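Local structure of ZYG-9 (Caenorhabditis elegans, 2OF3) at residues Leu5-Asp10 with Ser77-Leu82; Ala226-Leu231 with Ser255-Arg260. The protein organizes microtubules and spindle poles during mitosis and meiosis in one-cell embryos, as a member of the XMAP215 family, whose TOG domains bind tubulin. All coordinates share one frame; numbering follows the deposited sequence.

Interaction 1 (Leu5-Asp10 with Ser77-Leu82); sequences LSDNED and SPRSLL
Ser80 reaches from helix 78-83 to the backbone of the extended chain beside it, its OG donating a hydrogen bond of 2.8 Å to Leu5 O. The hydroxyl approaches from above the carbonyl plane, 43° out of it. Next along the chain, Ser6 O receives a CA-H...O contact from Ser80 CA at 3.2 Å, so consecutive carbonyls of the loop both meet one residue. A small polar side chain suits this spot, where the CA atoms of Asp7 and Ser80 lie 4.6 Å apart.

Leu5 can be followed outward: its CB rests 4.0 Å from Ser80 CB, CG passes the Ser80 carbonyl, and CD2 lies 3.5 Å from Ser80 O. With CG anti to the backbone N (chi1 -175°), the isobutyl group is carried past that carbonyl toward Leu81, and CD2 ends 4.4 Å from Leu81 CD2. Both leucines also touch Leu73 of helix 60-76 and Leu88 of helix 85-95. An alanine in place of Ser80 has no hydroxyl, which would probably leave the Leu5 carbonyl without this side-chain donor and the loop with one polar tie fewer to the helix.

On the exposed flank, the Asp7 carboxylate lies against Arg79 CB, and its OD2 stays 5.1 Å from Arg79 NE. The whole is an extended N-terminal segment laid on a short helix at one end of the all-helical, HEAT-repeat solenoid of a TOG domain.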
loop_
_atom_site.group_PDB
_atom_site.type_symbol
_atom_site.label_atom_id
_atom_site.label_comp_id
_atom_site.label_asym_id
_atom_site.label_seq_id
_atom_site.Cartn_x
_atom_site.Cartn_y
_atom_site.Cartn_z
ATOM N N LEU A 5 6.066 -12.848 20.986
ATOM C CA LEU A 5 5.417 -13.115 19.709
ATOM C C LEU A 5 6.151 -14.261 19.107
ATOM O O LEU A 5 7.366 -14.284 19.163
ATOM C CB LEU A 5 5.475 -11.877 18.811
ATOM C CG LEU A 5 4.730 -11.989 17.479
ATOM C CD1 LEU A 5 3.179 -12.180 17.720
ATOM C CD2 LEU A 5 5.059 -10.711 16.672
ATOM N N SER A 6 5.430 -15.260 18.596
ATOM C CA SER A 6 6.015 -16.482 18.075
ATOM C C SER A 6 7.026 -16.319 16.917
ATOM O O SER A 6 7.034 -15.326 16.188
ATOM C CB SER A 6 4.895 -17.419 17.586
ATOM O OG SER A 6 4.300 -16.863 16.409
ATOM N N ASP A 7 7.846 -17.341 16.727
ATOM C CA ASP A 7 8.718 -17.425 15.585
ATOM C C ASP A 7 8.476 -18.863 15.132
ATOM O O ASP A 7 9.079 -19.798 15.669
ATOM C CB ASP A 7 10.159 -17.176 16.062
ATOM C CG ASP A 7 11.229 -17.673 15.081
ATOM O OD1 ASP A 7 10.909 -17.915 13.882
ATOM O OD2 ASP A 7 12.409 -17.821 15.516
ATOM N N ASN A 8 7.563 -19.066 14.196
ATOM C CA ASN A 8 7.261 -20.388 13.658
ATOM C C ASN A 8 6.890 -20.208 12.185
ATOM O O ASN A 8 6.971 -19.103 11.624
ATOM C CB ASN A 8 6.113 -21.071 14.490
ATOM C CG ASN A 8 4.823 -20.238 14.516
ATOM O OD1 ASN A 8 4.534 -19.518 13.563
ATOM N ND2 ASN A 8 4.063 -20.304 15.617
ATOM N N GLU A 9 6.422 -21.259 11.544
ATOM C CA GLU A 9 6.027 -21.156 10.148
ATOM C C GLU A 9 4.520 -21.245 9.965
ATOM O O GLU A 9 4.035 -21.736 8.933
ATOM C CB GLU A 9 6.690 -22.287 9.389
ATOM C CG GLU A 9 8.159 -22.041 9.227
ATOM C CD GLU A 9 8.828 -23.138 8.464
ATOM O OE1 GLU A 9 8.328 -23.526 7.367
ATOM O OE2 GLU A 9 9.876 -23.618 8.972
ATOM N N ASP A 10 3.759 -20.772 10.947
ATOM C CA ASP A 10 2.286 -20.860 10.832
ATOM C C ASP A 10 1.732 -19.951 9.747
ATOM O O ASP A 10 0.633 -20.153 9.315
ATOM C CB ASP A 10 1.606 -20.557 12.154
ATOM C CG ASP A 10 1.772 -21.674 13.157
ATOM O OD1 ASP A 10 2.494 -22.655 12.862
ATOM O OD2 ASP A 10 1.226 -21.574 14.276
ATOM N N SER A 77 13.911 -9.659 18.467
ATOM C CA SER A 77 13.371 -10.898 17.884
ATOM C C SER A 77 12.741 -10.622 16.527
ATOM O O SER A 77 11.530 -10.809 16.362
ATOM C CB SER A 77 12.372 -11.555 18.836
ATOM O OG SER A 77 12.040 -12.862 18.353
ATOM N N PRO A 78 13.557 -10.139 15.553
ATOM C CA PRO A 78 13.005 -9.813 14.223
ATOM C C PRO A 78 12.279 -10.978 13.514
ATOM O O PRO A 78 11.328 -10.719 12.780
ATOM C CB PRO A 78 14.233 -9.302 13.434
ATOM C CG PRO A 78 15.406 -9.929 14.168
ATOM C CD PRO A 78 15.014 -9.863 15.608
ATOM N N ARG A 79 12.671 -12.219 13.755
ATOM C CA ARG A 79 11.963 -13.381 13.155
ATOM C C ARG A 79 10.532 -13.509 13.640
ATOM O O ARG A 79 9.707 -14.091 12.915
ATOM C CB ARG A 79 12.678 -14.695 13.418
ATOM C CG ARG A 79 13.971 -14.852 12.610
ATOM C CD ARG A 79 14.768 -16.059 13.124
ATOM N NE ARG A 79 16.188 -15.805 12.835
ATOM C CZ ARG A 79 16.793 -16.007 11.655
ATOM N NH1 ARG A 79 16.109 -16.523 10.629
ATOM N NH2 ARG A 79 18.087 -15.691 11.508
ATOM N N SER A 80 10.239 -12.959 14.826
ATOM C CA SER A 80 8.852 -12.864 15.331
ATOM C C SER A 80 7.988 -11.970 14.495
ATOM O O SER A 80 6.859 -12.339 14.177
ATOM C CB SER A 80 8.846 -12.398 16.782
ATOM O OG SER A 80 9.500 -13.442 17.540
ATOM N N LEU A 81 8.497 -10.792 14.143
ATOM C CA LEU A 81 7.807 -9.880 13.246
ATOM C C LEU A 81 7.616 -10.490 11.861
ATOM O O LEU A 81 6.527 -10.338 11.312
ATOM C CB LEU A 81 8.542 -8.521 13.135
ATOM C CG LEU A 81 8.749 -7.760 14.463
ATOM C CD1 LEU A 81 9.509 -6.475 14.142
ATOM C CD2 LEU A 81 7.419 -7.370 15.127
ATOM N N LEU A 82 8.654 -11.141 11.291
ATOM C CA LEU A 82 8.538 -11.828 10.003
ATOM C C LEU A 82 7.513 -12.982 10.002
ATOM O O LEU A 82 6.678 -13.076 9.067
ATOM C CB LEU A 82 9.887 -12.427 9.568
ATOM C CG LEU A 82 10.757 -11.411 8.884
ATOM C CD1 LEU A 82 12.126 -12.050 8.835
ATOM C CD2 LEU A 82 10.224 -11.026 7.422
#

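Interaction 2 (Ala226-Leu231 with Ser255-Arg260)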
loop_
_atom_site.group_PDB
_atom_site.type_symbol
_atom_site.label_atom_id
_atom_site.label_comp_id
_atom_site.label_asym_id
_atom_site.label_seq_id
_atom_site.Cartn_x
_atom_site.Cartn_y
_atom_site.Cartn_z
ATOM N N ALA A 226 -0.119 15.235 -12.177
ATOM C CA ALA A 226 0.477 13.880 -12.072
ATOM C C ALA A 226 -0.024 13.023 -13.254
ATOM O O ALA A 226 0.767 12.233 -13.806
ATOM C CB ALA A 226 0.081 13.238 -10.714
ATOM N N ALA A 227 -1.299 13.194 -13.657
ATOM C CA ALA A 227 -1.845 12.412 -14.785
ATOM C C ALA A 227 -1.136 12.795 -16.055
ATOM O O ALA A 227 -0.745 11.899 -16.832
ATOM C CB ALA A 227 -3.379 12.596 -14.970
ATOM N N ILE A 228 -0.947 14.109 -16.264
ATOM C CA ILE A 228 -0.164 14.612 -17.384
ATOM C C ILE A 228 1.218 14.000 -17.315
ATOM O O ILE A 228 1.690 13.481 -18.335
ATOM C CB ILE A 228 -0.061 16.172 -17.369
ATOM C CG1 ILE A 228 -1.399 16.782 -17.742
ATOM C CG2 ILE A 228 1.074 16.667 -18.304
ATOM C CD1 ILE A 228 -1.516 18.264 -17.358
ATOM N N ASN A 229 1.878 14.039 -16.151
ATOM C CA ASN A 229 3.231 13.492 -16.095
ATOM C C ASN A 229 3.384 11.970 -16.279
ATOM O O ASN A 229 4.405 11.515 -16.770
ATOM C CB ASN A 229 3.968 13.980 -14.835
ATOM C CG ASN A 229 4.345 15.442 -14.893
ATOM O OD1 ASN A 229 4.557 16.080 -13.865
ATOM N ND2 ASN A 229 4.451 15.969 -16.058
ATOM N N VAL A 230 2.371 11.201 -15.935
ATOM C CA VAL A 230 2.325 9.782 -16.295
ATOM C C VAL A 230 2.338 9.604 -17.836
ATOM O O VAL A 230 3.136 8.814 -18.373
ATOM C CB VAL A 230 1.064 9.037 -15.624
ATOM C CG1 VAL A 230 0.834 7.617 -16.240
ATOM C CG2 VAL A 230 1.179 8.919 -14.046
ATOM N N LEU A 231 1.508 10.350 -18.560
ATOM C CA LEU A 231 1.405 10.213 -20.016
ATOM C C LEU A 231 2.658 10.650 -20.743
ATOM O O LEU A 231 3.067 10.010 -21.733
ATOM C CB LEU A 231 0.187 10.983 -20.531
ATOM C CG LEU A 231 -1.161 10.525 -20.014
ATOM C CD1 LEU A 231 -2.199 11.429 -20.588
ATOM C CD2 LEU A 231 -1.477 9.071 -20.400
ATOM N N SER A 255 -3.879 19.031 -25.600
ATOM C CA SER A 255 -2.912 20.152 -25.761
ATOM C C SER A 255 -2.030 20.377 -24.567
ATOM O O SER A 255 -0.846 20.721 -24.732
ATOM C CB SER A 255 -3.572 21.501 -26.024
ATOM O OG SER A 255 -4.734 21.332 -26.777
ATOM N N LEU A 256 -2.604 20.238 -23.365
ATOM C CA LEU A 256 -1.793 20.325 -22.135
ATOM C C LEU A 256 -0.720 19.244 -22.126
ATOM O O LEU A 256 0.434 19.491 -21.814
ATOM C CB LEU A 256 -2.671 20.215 -20.879
ATOM C CG LEU A 256 -3.728 21.315 -20.718
ATOM C CD1 LEU A 256 -4.779 20.889 -19.713
ATOM C CD2 LEU A 256 -3.045 22.646 -20.359
ATOM N N VAL A 257 -1.095 18.020 -22.436
ATOM C CA VAL A 257 -0.074 16.951 -22.518
ATOM C C VAL A 257 0.982 17.259 -23.595
ATOM O O VAL A 257 2.186 17.132 -23.309
ATOM C CB VAL A 257 -0.732 15.563 -22.695
ATOM C CG1 VAL A 257 0.329 14.468 -22.842
ATOM C CG2 VAL A 257 -1.669 15.289 -21.489
ATOM N N GLU A 258 0.563 17.708 -24.802
ATOM C CA GLU A 258 1.523 18.054 -25.892
ATOM C C GLU A 258 2.505 19.141 -25.491
ATOM O O GLU A 258 3.678 19.059 -25.799
ATOM C CB GLU A 258 0.804 18.475 -27.179
ATOM C CG GLU A 258 0.029 17.366 -27.913
ATOM C CD GLU A 258 -1.002 17.938 -28.957
ATOM O OE1 GLU A 258 -1.347 19.138 -28.869
ATOM O OE2 GLU A 258 -1.484 17.193 -29.855
ATOM N N GLU A 259 2.012 20.175 -24.811
ATOM C CA GLU A 259 2.835 21.273 -24.308
ATOM C C GLU A 259 3.842 20.801 -23.242
ATOM O O GLU A 259 4.991 21.253 -23.217
ATOM C CB GLU A 259 1.901 22.391 -23.736
ATOM C CG GLU A 259 2.613 23.719 -23.309
ATOM C CD GLU A 259 3.473 24.304 -24.478
ATOM O OE1 GLU A 259 3.050 24.190 -25.650
ATOM O OE2 GLU A 259 4.589 24.837 -24.240
ATOM N N ARG A 260 3.417 19.909 -22.344
ATOM C CA ARG A 260 4.338 19.327 -21.356
ATOM C C ARG A 260 5.465 18.543 -22.049
ATOM O O ARG A 260 6.638 18.680 -21.659
ATOM C CB ARG A 260 3.583 18.413 -20.387
ATOM C CG ARG A 260 4.402 17.909 -19.167
ATOM C CD ARG A 260 4.939 19.001 -18.231
ATOM N NE ARG A 260 3.883 19.856 -17.693
ATOM C CZ ARG A 260 3.079 19.563 -16.664
ATOM N NH1 ARG A 260 3.173 18.437 -15.976
ATOM N NH2 ARG A 260 2.174 20.447 -16.284
#
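Ile228 and Val257 form the close-packed part of this helix pair, at the point where the backbones come nearest, 5.6 Å between their CA atoms. The two side chains lie alongside each other, pointing opposite ways, which brings Ile228 CG1 to 4.0 Å from Val257 CG2. The same methyl meets Leu231 CD1, one turn further along helix 221-238. Branched aliphatic residues suit this buried interface, which Val216 extends beside Ile228 and Leu231, and Trp243 beside Val257.

The contact is loose at Leu256, itself exposed, which offers just its CB to Ile228 CD1, at 4.2 Å. The Arg260 side is more polar and nearer the surface, yet still closely packed. Arg260 sets off with CG anti to its backbone N (chi1 -171°), then bends at chi2 and chi3, so that its long chain folds back over Ile228. One guanidinium face thereby receives Ile228 CG2, 3.6 Å from Arg260 NH1, while the Asn229 amide comes to the edge. An arginine serves well here because its methylenes cover the isoleucine while its charged end stays near the surface.

The segment axes pass 9.6 Å apart with a crossing angle of -61°, helix 251-264, the last of the chain, lying obliquely across helix 221-238 at the C-terminal end of a TOG domain's HEAT-repeat solenoid.

How the interactions relate
Interactions 1 and 2 lie on opposite sides of the chain's centre, with their own centres 47 Å apart and nearest atoms about 31 Å apart, and they share no helix. Each is partly buried and secures a terminal part of the chain to the elongated helical array. At the N-terminal end, 5-10 has no regular structure, and its carbonyls can therefore meet a serine of 77-82 directly, with one leucine reaching the core. At the C-terminal end, 226-231 and 255-260 are both helical, their backbone groups largely engaged within the helices, so side chains carry that contact: aliphatic inside, arginine and asparagine toward the solvent.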